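PDB 2QF4: cell shape-determining protein MreC from Streptococcus pneumoniae, which helps form and maintain cell shape, probably as part of the elongasome that synthesizes peripheral peptidoglycan. Local coordinates for residues 45-50 and 62-67. Residues are numbered along the deposited sequence; the frame is centred on the assembly and turned at random.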
loop_
_atom_site.group_PDB
_atom_site.type_symbol
_atom_site.label_atom_id
_atom_site.label_comp_id
_atom_site.label_asym_id
_atom_site.label_seq_id
_atom_site.Cartn_x
_atom_site.Cartn_y
_atom_site.Cartn_z
ATOM N N GLY A 45 -12.109 -3.189 -1.006
ATOM C CA GLY A 45 -11.971 -1.866 -1.632
ATOM C C GLY A 45 -10.694 -1.081 -1.367
ATOM O O GLY A 45 -10.486 -0.005 -1.969
ATOM N N GLY A 46 -9.819 -1.596 -0.507
ATOM C CA GLY A 46 -8.660 -0.834 -0.118
ATOM C C GLY A 46 -7.363 -1.609 -0.181
ATOM O O GLY A 46 -7.319 -2.851 -0.266
ATOM N N LEU A 47 -6.267 -0.861 -0.099
ATOM C CA LEU A 47 -4.934 -1.472 -0.140
ATOM C C LEU A 47 -4.659 -2.290 1.110
ATOM O O LEU A 47 -4.829 -1.823 2.224
ATOM C CB LEU A 47 -3.876 -0.379 -0.231
ATOM C CG LEU A 47 -2.452 -0.878 -0.532
ATOM C CD1 LEU A 47 -2.379 -1.527 -1.934
ATOM C CD2 LEU A 47 -1.443 0.257 -0.369
ATOM N N ILE A 48 -4.210 -3.528 0.898
ATOM C CA ILE A 48 -3.808 -4.391 2.025
ATOM C C ILE A 48 -2.373 -4.865 1.967
ATOM O O ILE A 48 -1.878 -5.354 2.957
ATOM C CB ILE A 48 -4.810 -5.548 2.257
ATOM C CG1 ILE A 48 -4.904 -6.517 1.072
ATOM C CG2 ILE A 48 -6.195 -4.975 2.609
ATOM C CD1 ILE A 48 -3.771 -7.521 1.005
ATOM N N GLY A 49 -1.672 -4.656 0.867
ATOM C CA GLY A 49 -0.308 -5.102 0.763
ATOM C C GLY A 49 0.259 -4.924 -0.626
ATOM O O GLY A 49 -0.367 -4.340 -1.489
ATOM N N SER A 50 1.458 -5.470 -0.796
ATOM C CA SER A 50 2.226 -5.395 -2.050
ATOM C C SER A 50 2.748 -6.778 -2.369
ATOM O O SER A 50 3.036 -7.551 -1.460
ATOM C CB SER A 50 3.370 -4.385 -1.929
ATOM O OG SER A 50 4.148 -4.656 -0.779
ATOM N N ASN A 62 3.045 -9.076 0.898
ATOM C CA ASN A 62 3.526 -8.468 2.124
ATOM C C ASN A 62 2.501 -7.489 2.627
ATOM O O ASN A 62 2.125 -6.553 1.909
ATOM C CB ASN A 62 4.821 -7.750 1.861
ATOM C CG ASN A 62 5.500 -7.362 3.128
ATOM O OD1 ASN A 62 5.726 -6.192 3.372
ATOM N ND2 ASN A 62 5.769 -8.329 3.974
ATOM N N LEU A 63 2.014 -7.714 3.838
ATOM C CA LEU A 63 0.932 -6.887 4.329
ATOM C C LEU A 63 1.428 -5.505 4.792
ATOM O O LEU A 63 2.561 -5.323 5.211
ATOM C CB LEU A 63 0.154 -7.604 5.453
ATOM C CG LEU A 63 -0.559 -8.901 5.004
ATOM C CD1 LEU A 63 -1.236 -9.565 6.214
ATOM C CD2 LEU A 63 -1.624 -8.627 3.951
ATOM N N LEU A 64 0.505 -4.564 4.833
ATOM C CA LEU A 64 0.826 -3.202 5.271
ATOM C C LEU A 64 1.041 -3.051 6.764
ATOM O O LEU A 64 1.504 -2.006 7.213
ATOM C CB LEU A 64 -0.301 -2.240 4.873
ATOM C CG LEU A 64 -0.529 -1.996 3.383
ATOM C CD1 LEU A 64 -1.601 -0.893 3.239
ATOM C CD2 LEU A 64 0.747 -1.624 2.631
ATOM N N THR A 65 0.696 -4.060 7.543
ATOM C CA THR A 65 0.814 -4.001 9.002
ATOM C C THR A 65 2.182 -4.446 9.533
ATOM O O THR A 65 2.359 -4.504 10.732
ATOM C CB THR A 65 -0.314 -4.816 9.614
ATOM O OG1 THR A 65 -0.318 -6.117 9.008
ATOM C CG2 THR A 65 -1.670 -4.131 9.377
ATOM N N ASN A 66 3.151 -4.687 8.644
ATOM C CA ASN A 66 4.511 -4.970 9.077
ATOM C C ASN A 66 5.191 -3.762 9.685
ATOM O O ASN A 66 5.093 -2.648 9.188
ATOM C CB ASN A 66 5.318 -5.539 7.939
ATOM C CG ASN A 66 4.949 -6.951 7.691
ATOM O OD1 ASN A 66 5.244 -7.827 8.521
ATOM N ND2 ASN A 66 4.281 -7.212 6.586
ATOM N N THR A 67 5.889 -3.990 10.782
ATOM C CA THR A 67 6.565 -2.927 11.518
ATOM C C THR A 67 7.455 -2.083 10.616
ATOM O O THR A 67 7.351 -0.859 10.608
ATOM C CB THR A 67 7.388 -3.519 12.671
ATOM O OG1 THR A 67 6.504 -4.277 13.499
ATOM C CG2 THR A 67 8.085 -2.402 13.459
HETATM O O HOH W 1 3.619 -4.042 1.950
#
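Leu-64 turns its side chain toward residues 47-49, and each of its carbons from CB outward meets that strand. CB lies 4.0 Å from Ile-48 O; CG, set anti to the carbonyl carbon (chi1 -66°), rests against the Ile-48 carbonyl group. Beyond the branch, CD1 reaches Leu-47 O and lies 3.8 Å from Leu-47 CD2, the two side chains crossing at about a right angle, while CD2 approaches Gly-49 CA. The backbone N of Leu-64 also donates to Ile-48 O (3.1 Å), from well above the carbonyl plane. Strands 46-54 and 59-63 form an antiparallel beta hairpin within one of the two six-stranded barrels of this extracellular MreC domain, an alpha-lytic-protease-like fold. Ser-50 and Asn-62 form a hydrogen-bonded pair, joined in both directions, with Asn-62 N 2.8 Å from Ser-50 O. On their shared face a water bridges Ser-50 OG and Asn-62 O, with a weak bond to Asn-62 OD1. Toward strand 40-43, Ile-48 and Gly-49 form a classic beta bulge opposite Ala-41. Leu-63 CD2 lies 3.8 Å from Ile-48 CD1, the two side chains running alongside each other. A type I turn then carries the chain from Leu-63 to Asn-66, whose ND2 donates back to Leu-63 O at 2.9 Å.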